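SeviL (Septifer virgatus, PDB 6LF2) is a trefoil R-type lectin from a mussel that binds the sugar chains of GM1b and asialo-GM1, and is associated with apoptosis and anti-cancer activity. Local coordinates at residues Met4-Ile9 and Asp76-Thr81; Cys12-Arg17 and Trp126-Ala131; Gln43-Gln48 and Ile58-Lys63. One frame throughout, in Å; residues are numbered along the deposited sequence.

The three contacts all involve one antiparallel sheet, one at the protein surface and two buried. Interactions 1 and 2 share strand 6-16, whose beginning meets a surface loop in the first and whose end pairs with the C-terminal strand in the second. Interaction 3 is a hairpin contact between strands 45-50 and 56-60, the former being the neighbour of 6-16. Chemistry follows position: interaction 1 is a surface contact without direct hydrogen bonds, built on a methionine, a buried glutamate and a water. Interactions 2 and 3 are buried, with backbone ladders and aromatic rings. Interaction 2 also faces the second subunit, whereas interaction 3 reaches the glycan through Gln43.

Interaction 1 of 3, residues Met4-Ile9 and Asp76-Thr81; sequences MSSVTI and DIEQDT
Met4 and Glu78 bring their backbones to 6.1 Å between CA atoms, where the N-terminal run before strand 6-16 passes the loop that follows strand 72-75; no direct hydrogen bond joins the two segments. A water does the bridging instead, accepting from Met4 N at 3.0 Å and donating to Glu78 O at 2.6 Å. The side chain of Glu78 leaves with CG anti to the backbone N (chi1 -175°) and runs on extended, which lays its carboxylate against the backbone of Ser5. Glu78 OE2 comes to 3.0 Å from Ser5 O, a meeting of two acceptors that might be eased by a proton on the acid, and Glu78 OE1 lies 3.4 Å from Ser5 N at an angle too poor for a bond. Ser5 N is taken by Asp51, and Ser6 OG has its main partner in Gln48. Met4 packs at two points of its side chain: CB is 3.7 Å from Glu78 CD, while SD rests 3.7 Å from Gln79 C, alongside the peptide that leads to Asp80. Glu78 also packs on Phe64 and Thr57. The contact thus fastens the N-terminal run, which leads into the first strand, to an inter-strand loop at the surface of a beta-trefoil, the fold of R-type lectins.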
loop_
_atom_site.group_PDB
_atom_site.type_symbol
_atom_site.label_atom_id
_atom_site.label_comp_id
_atom_site.label_asym_id
_atom_site.label_seq_id
_atom_site.Cartn_x
_atom_site.Cartn_y
_atom_site.Cartn_z
ATOM N N MET B 4 12.076 -17.106 -22.457
ATOM C CA MET B 4 12.301 -16.585 -21.114
ATOM C C MET B 4 11.286 -17.142 -20.119
ATOM O O MET B 4 10.134 -17.433 -20.459
ATOM C CB MET B 4 12.242 -15.061 -21.117
ATOM C CG MET B 4 13.496 -14.415 -21.664
ATOM S SD MET B 4 13.303 -12.637 -21.942
ATOM C CE MET B 4 14.989 -12.094 -21.637
ATOM N N SER B 5 11.735 -17.291 -18.873
ATOM C CA SER B 5 10.889 -17.715 -17.771
ATOM C C SER B 5 11.085 -16.786 -16.576
ATOM O O SER B 5 12.026 -15.986 -16.506
ATOM C CB SER B 5 11.177 -19.172 -17.370
ATOM O OG SER B 5 12.536 -19.339 -16.982
ATOM N N SER B 6 10.143 -16.896 -15.645
ATOM C CA SER B 6 10.178 -16.157 -14.392
ATOM C C SER B 6 9.388 -16.953 -13.370
ATOM O O SER B 6 8.557 -17.793 -13.716
ATOM C CB SER B 6 9.606 -14.740 -14.540
ATOM O OG SER B 6 8.282 -14.769 -15.046
ATOM N N VAL B 7 9.663 -16.694 -12.098
ATOM C CA VAL B 7 9.008 -17.437 -11.030
ATOM C C VAL B 7 8.402 -16.433 -10.057
ATOM O O VAL B 7 9.071 -15.480 -9.639
ATOM C CB VAL B 7 9.977 -18.423 -10.337
ATOM C CG1 VAL B 7 11.193 -17.714 -9.751
ATOM C CG2 VAL B 7 9.248 -19.280 -9.296
ATOM N N THR B 8 7.119 -16.608 -9.763
ATOM C CA THR B 8 6.425 -15.673 -8.890
ATOM C C THR B 8 6.979 -15.755 -7.470
ATOM O O THR B 8 7.153 -16.851 -6.913
ATOM C CB THR B 8 4.928 -15.944 -8.912
ATOM O OG1 THR B 8 4.419 -15.628 -10.213
ATOM C CG2 THR B 8 4.216 -15.086 -7.875
ATOM N N ILE B 9 7.256 -14.572 -6.912
ATOM C CA ILE B 9 7.940 -14.306 -5.655
ATOM C C ILE B 9 6.897 -13.940 -4.610
ATOM O O ILE B 9 7.073 -14.192 -3.410
ATOM C CB ILE B 9 8.951 -13.154 -5.863
ATOM C CG1 ILE B 9 10.375 -13.668 -5.997
ATOM C CG2 ILE B 9 8.827 -12.069 -4.790
ATOM C CD1 ILE B 9 11.355 -12.549 -6.194
ATOM N N ASP B 76 1.606 -10.501 -23.882
ATOM C CA ASP B 76 1.246 -11.902 -23.692
ATOM C C ASP B 76 2.462 -12.784 -23.431
ATOM O O ASP B 76 2.317 -13.856 -22.830
ATOM C CB ASP B 76 0.483 -12.419 -24.914
ATOM C CG ASP B 76 -0.815 -11.680 -25.140
ATOM O OD1 ASP B 76 -1.481 -11.347 -24.137
ATOM O OD2 ASP B 76 -1.173 -11.429 -26.313
ATOM N N ILE B 77 3.653 -12.351 -23.844
ATOM C CA ILE B 77 4.866 -13.160 -23.785
ATOM C C ILE B 77 5.929 -12.404 -22.995
ATOM O O ILE B 77 6.051 -11.183 -23.118
ATOM C CB ILE B 77 5.377 -13.499 -25.204
ATOM C CG1 ILE B 77 4.368 -14.382 -25.944
ATOM C CG2 ILE B 77 6.753 -14.175 -25.158
ATOM C CD1 ILE B 77 3.404 -13.616 -26.830
ATOM N N GLU B 78 6.694 -13.130 -22.181
ATOM C CA GLU B 78 7.815 -12.525 -21.473
ATOM C C GLU B 78 8.928 -12.235 -22.474
ATOM O O GLU B 78 9.566 -13.158 -22.989
ATOM C CB GLU B 78 8.297 -13.447 -20.357
ATOM C CG GLU B 78 9.393 -12.847 -19.488
ATOM C CD GLU B 78 9.965 -13.846 -18.491
ATOM O OE1 GLU B 78 9.338 -14.911 -18.293
ATOM O OE2 GLU B 78 11.046 -13.571 -17.918
ATOM N N GLN B 79 9.149 -10.957 -22.767
ATOM C CA GLN B 79 10.207 -10.518 -23.666
ATOM C C GLN B 79 11.238 -9.731 -22.875
ATOM O O GLN B 79 11.039 -9.407 -21.702
ATOM C CB GLN B 79 9.653 -9.648 -24.803
ATOM C CG GLN B 79 8.563 -10.286 -25.668
ATOM C CD GLN B 79 9.082 -11.367 -26.627
ATOM O OE1 GLN B 79 10.291 -11.607 -26.735
ATOM N NE2 GLN B 79 8.160 -12.019 -27.331
ATOM N N ASP B 80 12.343 -9.382 -23.539
ATOM C CA ASP B 80 13.360 -8.609 -22.838
ATOM C C ASP B 80 12.794 -7.282 -22.341
ATOM O O ASP B 80 13.210 -6.789 -21.288
ATOM C CB ASP B 80 14.594 -8.413 -23.727
ATOM C CG ASP B 80 14.289 -7.725 -25.053
ATOM O OD1 ASP B 80 13.121 -7.367 -25.329
ATOM O OD2 ASP B 80 15.253 -7.545 -25.833
ATOM N N THR B 81 11.801 -6.730 -23.042
ATOM C CA THR B 81 11.172 -5.471 -22.667
ATOM C C THR B 81 10.190 -5.597 -21.508
ATOM O O THR B 81 9.578 -4.589 -21.122
ATOM C CB THR B 81 10.435 -4.886 -23.864
ATOM O OG1 THR B 81 9.672 -5.927 -24.485
ATOM C CG2 THR B 81 11.427 -4.303 -24.867
HETATM O O HOH W 1 11.078 -14.865 -24.255
#

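Interaction 2 of 3, residues Cys12-Arg17 and Trp126-Ala131; sequences CYIQNR and WILFKA
Cys12-Asn16 and Trp126-Lys130 form the antiparallel pair in which the first and last strands of the beta-trefoil meet. Two hydrogen-bonded pairs carry the ladder. At Tyr13 and Phe129, Tyr13 N gives to Phe129 O at 2.9 Å and Phe129 N to Tyr13 O at 3.0 Å; at Gln15 and Ile127 the bonds are straighter, Ile127 N to Gln15 O at 2.8 Å and Gln15 N to Ile127 O at 2.9 Å, the latter with an N-H...O angle of 169°. The carbonyls of Tyr13 and Gln15 each also receive a CA-H contact, from Leu128 and Trp126.

On the face of Ile14 and Leu128, Asn16 ND2 sits over one face of the Trp126 ring, 3.4 Å from CZ2, with the amide plane almost upright on it. The amide's polar atoms bond outside the ring: ND2 gives to Ser123 O and OD1 accepts from Glu18 N, while Trp126 NE1 is met by Leu107 O.

The other face turns toward the second subunit. Gln15 OE1 lies in the plane of the Phe129 ring, at its edge, and accepts from Arg22 NE and from Gln15 NE2 of the second subunit, whose own Phe129 stacks on this Phe129. Phe129 CG lies between its backbone N and carbonyl carbon (chi1 60°), which swings the ring across to Tyr13. Tyr13 CB lies over the Phe129 face in a CH-pi contact, 3.7 Å from its centroid; the two rings, planes 26° apart, are slid apart and barely overlap. At the far end of the tyrosine, Tyr13 OH donates to a water at 2.6 Å, which in turn donates to Ala131 O at 2.9 Å.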
loop_
_atom_site.group_PDB
_atom_site.type_symbol
_atom_site.label_atom_id
_atom_site.label_comp_id
_atom_site.label_asym_id
_atom_site.label_seq_id
_atom_site.Cartn_x
_atom_site.Cartn_y
_atom_site.Cartn_z
ATOM N N CYS B 12 1.455 -8.568 -4.911
ATOM C CA CYS B 12 1.670 -7.257 -4.319
ATOM C C CYS B 12 0.824 -6.183 -4.981
ATOM O O CYS B 12 0.441 -6.283 -6.150
ATOM C CB CYS B 12 3.147 -6.853 -4.389
ATOM S SG CYS B 12 3.760 -6.594 -6.061
ATOM N N TYR B 13 0.537 -5.138 -4.205
ATOM C CA TYR B 13 0.068 -3.887 -4.769
ATOM C C TYR B 13 1.280 -3.042 -5.138
ATOM O O TYR B 13 2.351 -3.172 -4.536
ATOM C CB TYR B 13 -0.806 -3.113 -3.780
ATOM C CG TYR B 13 -2.101 -3.802 -3.399
ATOM C CD1 TYR B 13 -3.257 -3.585 -4.125
ATOM C CD2 TYR B 13 -2.164 -4.656 -2.292
ATOM C CE1 TYR B 13 -4.456 -4.210 -3.783
ATOM C CE2 TYR B 13 -3.355 -5.285 -1.941
ATOM C CZ TYR B 13 -4.490 -5.056 -2.687
ATOM O OH TYR B 13 -5.681 -5.668 -2.367
ATOM N N ILE B 14 1.109 -2.194 -6.148
ATOM C CA ILE B 14 2.174 -1.336 -6.665
ATOM C C ILE B 14 1.642 0.090 -6.590
ATOM O O ILE B 14 0.830 0.516 -7.417
ATOM C CB ILE B 14 2.596 -1.728 -8.089
ATOM C CG1 ILE B 14 3.083 -3.183 -8.092
ATOM C CG2 ILE B 14 3.684 -0.782 -8.603
ATOM C CD1 ILE B 14 3.456 -3.742 -9.469
ATOM N N GLN B 15 2.068 0.828 -5.563
ATOM C CA GLN B 15 1.445 2.090 -5.201
ATOM C C GLN B 15 2.447 3.235 -5.295
ATOM O O GLN B 15 3.622 3.076 -4.953
ATOM C CB GLN B 15 0.861 1.993 -3.780
ATOM C CG GLN B 15 0.113 3.240 -3.319
ATOM C CD GLN B 15 -0.792 2.955 -2.135
ATOM O OE1 GLN B 15 -1.701 2.118 -2.217
ATOM N NE2 GLN B 15 -0.548 3.655 -1.024
ATOM N N ASN B 16 1.974 4.384 -5.773
ATOM C CA ASN B 16 2.838 5.527 -6.020
ATOM C C ASN B 16 2.934 6.424 -4.795
ATOM O O ASN B 16 1.923 6.749 -4.171
ATOM C CB ASN B 16 2.301 6.337 -7.201
ATOM C CG ASN B 16 3.363 7.212 -7.824
ATOM O OD1 ASN B 16 3.628 8.324 -7.356
ATOM N ND2 ASN B 16 3.997 6.709 -8.879
ATOM N N ARG B 17 4.160 6.857 -4.483
ATOM C CA ARG B 17 4.356 7.778 -3.363
ATOM C C ARG B 17 3.655 9.112 -3.578
ATOM O O ARG B 17 3.204 9.743 -2.610
ATOM C CB ARG B 17 5.844 8.022 -3.139
ATOM C CG ARG B 17 6.150 8.829 -1.870
ATOM C CD ARG B 17 7.643 8.829 -1.629
ATOM N NE ARG B 17 8.017 9.632 -0.467
ATOM C CZ ARG B 17 8.154 10.953 -0.491
ATOM N NH1 ARG B 17 7.936 11.622 -1.615
ATOM N NH2 ARG B 17 8.505 11.605 0.610
ATOM N N TRP B 126 7.692 4.157 -6.194
ATOM C CA TRP B 126 6.664 3.163 -5.913
ATOM C C TRP B 126 7.004 2.357 -4.671
ATOM O O TRP B 126 8.173 2.073 -4.383
ATOM C CB TRP B 126 6.485 2.178 -7.075
ATOM C CG TRP B 126 6.229 2.820 -8.399
ATOM C CD1 TRP B 126 7.174 3.228 -9.303
ATOM C CD2 TRP B 126 4.956 3.104 -8.993
ATOM N NE1 TRP B 126 6.568 3.765 -10.405
ATOM C CE2 TRP B 126 5.208 3.700 -10.248
ATOM C CE3 TRP B 126 3.625 2.915 -8.586
ATOM C CZ2 TRP B 126 4.181 4.114 -11.097
ATOM C CZ3 TRP B 126 2.609 3.327 -9.424
ATOM C CH2 TRP B 126 2.892 3.914 -10.676
ATOM N N ILE B 127 5.960 1.952 -3.956
ATOM C CA ILE B 127 6.081 0.980 -2.887
ATOM C C ILE B 127 5.280 -0.247 -3.310
ATOM O O ILE B 127 4.115 -0.134 -3.710
ATOM C CB ILE B 127 5.618 1.570 -1.540
ATOM C CG1 ILE B 127 5.795 0.549 -0.408
ATOM C CG2 ILE B 127 4.192 2.102 -1.639
ATOM C CD1 ILE B 127 5.821 1.192 0.978
ATOM N N LEU B 128 5.937 -1.400 -3.301
ATOM C CA LEU B 128 5.346 -2.661 -3.730
ATOM C C LEU B 128 5.134 -3.477 -2.466
ATOM O O LEU B 128 6.094 -3.994 -1.893
ATOM C CB LEU B 128 6.257 -3.395 -4.712
ATOM C CG LEU B 128 6.573 -2.695 -6.036
ATOM C CD1 LEU B 128 7.768 -1.770 -5.886
ATOM C CD2 LEU B 128 6.851 -3.752 -7.095
ATOM N N PHE B 129 3.891 -3.552 -1.995
ATOM C CA PHE B 129 3.637 -4.176 -0.707
ATOM C C PHE B 129 2.779 -5.427 -0.849
ATOM O O PHE B 129 1.946 -5.537 -1.749
ATOM C CB PHE B 129 2.999 -3.192 0.295
ATOM C CG PHE B 129 1.666 -2.597 -0.136
ATOM C CD1 PHE B 129 0.470 -3.202 0.247
ATOM C CD2 PHE B 129 1.606 -1.388 -0.823
ATOM C CE1 PHE B 129 -0.745 -2.654 -0.085
ATOM C CE2 PHE B 129 0.388 -0.830 -1.163
ATOM C CZ PHE B 129 -0.797 -1.460 -0.789
ATOM N N LYS B 130 3.021 -6.372 0.065
ATOM C CA LYS B 130 2.361 -7.673 0.051
ATOM C C LYS B 130 0.847 -7.522 0.069
ATOM O O LYS B 130 0.301 -6.803 0.909
ATOM C CB LYS B 130 2.804 -8.487 1.265
ATOM C CG LYS B 130 4.287 -8.775 1.314
ATOM C CD LYS B 130 4.674 -9.471 2.607
ATOM C CE LYS B 130 6.182 -9.656 2.679
ATOM N NZ LYS B 130 6.914 -8.385 2.399
ATOM N N ALA B 131 0.166 -8.214 -0.849
ATOM C CA ALA B 131 -1.294 -8.142 -0.894
ATOM C C ALA B 131 -1.956 -9.029 0.155
ATOM O O ALA B 131 -3.059 -8.707 0.620
ATOM C CB ALA B 131 -1.809 -8.526 -2.282
HETATM O O HOH W 2 -5.336 -7.717 -0.791
#

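Interaction 3 of 3, residues Gln43-Gln48 and Ile58-Lys63. With NGA (2-acetamido-2-deoxy-beta-D-galactopyranose), chain D.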
loop_
_atom_site.group_PDB
_atom_site.type_symbol
_atom_site.label_atom_id
_atom_site.label_comp_id
_atom_site.label_asym_id
_atom_site.label_seq_id
_atom_site.Cartn_x
_atom_site.Cartn_y
_atom_site.Cartn_z
ATOM N N GLN B 43 -5.826 -4.597 -8.802
ATOM C CA GLN B 43 -4.605 -3.910 -8.414
ATOM C C GLN B 43 -3.571 -4.857 -7.821
ATOM O O GLN B 43 -2.510 -4.401 -7.384
ATOM C CB GLN B 43 -4.938 -2.788 -7.405
ATOM C CG GLN B 43 -5.883 -1.729 -7.982
ATOM C CD GLN B 43 -6.604 -0.945 -6.901
ATOM O OE1 GLN B 43 -6.189 -0.942 -5.739
ATOM N NE2 GLN B 43 -7.704 -0.311 -7.267
ATOM N N ILE B 44 -3.847 -6.162 -7.786
ATOM C CA ILE B 44 -2.918 -7.143 -7.236
ATOM C C ILE B 44 -2.112 -7.747 -8.376
ATOM O O ILE B 44 -2.688 -8.283 -9.335
ATOM C CB ILE B 44 -3.655 -8.237 -6.451
ATOM C CG1 ILE B 44 -4.491 -7.583 -5.341
ATOM C CG2 ILE B 44 -2.657 -9.231 -5.870
ATOM C CD1 ILE B 44 -5.267 -8.565 -4.483
ATOM N N TRP B 45 -0.784 -7.684 -8.253
ATOM C CA TRP B 45 0.135 -8.148 -9.286
ATOM C C TRP B 45 0.970 -9.314 -8.788
ATOM O O TRP B 45 1.251 -9.437 -7.592
ATOM C CB TRP B 45 1.091 -7.030 -9.744
ATOM C CG TRP B 45 0.397 -5.829 -10.301
ATOM C CD1 TRP B 45 -0.205 -4.832 -9.587
ATOM C CD2 TRP B 45 0.233 -5.476 -11.689
ATOM N NE1 TRP B 45 -0.735 -3.899 -10.430
ATOM C CE2 TRP B 45 -0.486 -4.262 -11.726
ATOM C CE3 TRP B 45 0.613 -6.070 -12.900
ATOM C CZ2 TRP B 45 -0.828 -3.624 -12.919
ATOM C CZ3 TRP B 45 0.268 -5.432 -14.090
ATOM C CH2 TRP B 45 -0.441 -4.223 -14.092
ATOM N N SER B 46 1.399 -10.158 -9.730
ATOM C CA SER B 46 2.419 -11.163 -9.456
ATOM C C SER B 46 3.793 -10.536 -9.656
ATOM O O SER B 46 4.108 -10.062 -10.753
ATOM C CB SER B 46 2.263 -12.382 -10.365
ATOM O OG SER B 46 1.102 -13.126 -10.026
ATOM N N PHE B 47 4.594 -10.524 -8.597
ATOM C CA PHE B 47 5.971 -10.050 -8.650
ATOM C C PHE B 47 6.867 -11.271 -8.840
ATOM O O PHE B 47 6.819 -12.206 -8.033
ATOM C CB PHE B 47 6.310 -9.279 -7.374
ATOM C CG PHE B 47 7.637 -8.593 -7.418
ATOM C CD1 PHE B 47 7.824 -7.475 -8.205
ATOM C CD2 PHE B 47 8.701 -9.070 -6.675
ATOM C CE1 PHE B 47 9.059 -6.833 -8.248
ATOM C CE2 PHE B 47 9.928 -8.438 -6.710
ATOM C CZ PHE B 47 10.102 -7.313 -7.495
ATOM N N GLN B 48 7.665 -11.276 -9.918
ATOM C CA GLN B 48 8.339 -12.491 -10.374
ATOM C C GLN B 48 9.834 -12.249 -10.559
ATOM O O GLN B 48 10.233 -11.242 -11.146
ATOM C CB GLN B 48 7.723 -12.989 -11.690
ATOM C CG GLN B 48 6.194 -13.076 -11.651
ATOM C CD GLN B 48 5.565 -13.357 -13.006
ATOM O OE1 GLN B 48 6.094 -12.968 -14.047
ATOM N NE2 GLN B 48 4.422 -14.032 -12.997
ATOM N N ILE B 58 6.567 -8.259 -13.873
ATOM C CA ILE B 58 5.376 -7.774 -13.170
ATOM C C ILE B 58 4.156 -8.249 -13.959
ATOM O O ILE B 58 3.896 -7.754 -15.064
ATOM C CB ILE B 58 5.391 -6.243 -13.036
ATOM C CG1 ILE B 58 6.619 -5.806 -12.233
ATOM C CG2 ILE B 58 4.102 -5.743 -12.379
ATOM C CD1 ILE B 58 6.868 -4.298 -12.238
ATOM N N GLY B 59 3.408 -9.200 -13.402
ATOM C CA GLY B 59 2.395 -9.920 -14.154
ATOM C C GLY B 59 0.988 -9.766 -13.611
ATOM O O GLY B 59 0.783 -9.625 -12.405
ATOM N N ARG B 60 0.018 -9.804 -14.521
ATOM C CA ARG B 60 -1.397 -9.942 -14.188
ATOM C C ARG B 60 -2.093 -10.641 -15.346
ATOM O O ARG B 60 -1.770 -10.385 -16.507
ATOM C CB ARG B 60 -2.074 -8.586 -13.929
ATOM C CG ARG B 60 -2.154 -8.196 -12.465
ATOM C CD ARG B 60 -3.128 -7.045 -12.245
ATOM N NE ARG B 60 -4.490 -7.321 -12.712
ATOM C CZ ARG B 60 -5.346 -8.151 -12.116
ATOM N NH1 ARG B 60 -4.993 -8.824 -11.032
ATOM N NH2 ARG B 60 -6.556 -8.321 -12.630
ATOM N N GLU B 61 -3.047 -11.519 -15.026
ATOM C CA GLU B 61 -3.890 -12.149 -16.044
ATOM C C GLU B 61 -3.053 -12.846 -17.116
ATOM O O GLU B 61 -3.355 -12.764 -18.306
ATOM C CB GLU B 61 -4.835 -11.130 -16.683
ATOM C CG GLU B 61 -5.891 -10.557 -15.740
ATOM C CD GLU B 61 -7.126 -11.450 -15.630
ATOM O OE1 GLU B 61 -7.038 -12.640 -16.007
ATOM O OE2 GLU B 61 -8.185 -10.965 -15.172
ATOM N N SER B 62 -1.993 -13.530 -16.689
ATOM C CA SER B 62 -1.087 -14.282 -17.554
ATOM C C SER B 62 -0.333 -13.399 -18.537
ATOM O O SER B 62 0.258 -13.920 -19.500
ATOM C CB SER B 62 -1.832 -15.382 -18.321
ATOM O OG SER B 62 -2.360 -16.353 -17.429
ATOM N N LYS B 63 -0.325 -12.082 -18.324
ATOM C CA LYS B 63 0.436 -11.148 -19.142
ATOM C C LYS B 63 1.504 -10.464 -18.293
ATOM O O LYS B 63 1.559 -10.621 -17.072
ATOM C CB LYS B 63 -0.474 -10.096 -19.790
ATOM C CG LYS B 63 -1.672 -10.644 -20.558
ATOM C CD LYS B 63 -2.425 -9.503 -21.219
ATOM C CE LYS B 63 -3.798 -9.916 -21.721
ATOM N NZ LYS B 63 -3.736 -10.860 -22.872
HETATM C C1 NGA D . -12.592 1.412 -11.585
HETATM C C2 NGA D . -13.313 0.197 -12.169
HETATM C C3 NGA D . -12.937 -1.076 -11.420
HETATM C C4 NGA D . -11.418 -1.192 -11.290
HETATM C C5 NGA D . -10.803 0.114 -10.786
HETATM C C6 NGA D . -9.276 0.052 -10.754
HETATM C C7 NGA D . -15.446 0.432 -13.324
HETATM C C8 NGA D . -16.935 0.261 -13.228
HETATM N N2 NGA D . -14.753 0.402 -12.181
HETATM O O3 NGA D . -13.400 -2.179 -12.173
HETATM O O4 NGA D . -10.861 -1.517 -12.552
HETATM O O5 NGA D . -11.196 1.164 -11.637
HETATM O O6 NGA D . -8.822 -0.820 -9.752
HETATM O O7 NGA D . -14.919 0.599 -14.423
#
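Trp45 and Arg60 face each other across the antiparallel hairpin of strands 45-50 and 56-60, one of the hairpins of the beta-trefoil. The aliphatic part of the arginine lies over one face of the indole: Arg60 CD stands above the middle of the six-membered ring, 3.8 Å from its centroid, a CH-pi contact, and Arg60 CG is 3.5 Å from Trp45 CE3. A bend at chi3 (58°) then turns the guanidinium away from this face, leaving its plane 84° from that of the ring, so the charged group does not stack on the indole. Instead it meets the backbone edge-on. Arg60 NH1 gives to Ile44 O at 2.9 Å, with the acceptor near the guanidinium plane and the donor in the carbonyl plane, while Arg60 NE is held by Tyr25 O; these bonds, with NH2 bonded as well, hold the guanidinium in this rotation.

Ile58 comes at the same indole obliquely, its CG2 branch 3.5 Å from Trp45 CE3, and also packs on Ile14. Trp45 NE1 is satisfied by Ala23 O. The strands pair through Ser46 and Gly59, hydrogen-bonded in both directions, with Ser46 N to Gly59 O at 2.8 Å and Gly59 N to Ser46 O at 2.9 Å, followed by the non-hydrogen-bonded pair Phe47 and Ile58. Beyond Arg60 the chain reverses in a type I' turn closed at Lys63, whose NZ forms a salt bridge with Asp76.

At the far end, Gln43 extends into the glycan pocket, where Asp42 and Arg29 bind the same N-acetylgalactosamine. Its amide is also held by the protein, OE1 accepting from Arg22 NH1 and NE2 giving to Lys38 O. The remaining N-H of that amide is directed at the sugar: Gln43 NE2 donates to NGA O6 at 2.8 Å and 163°.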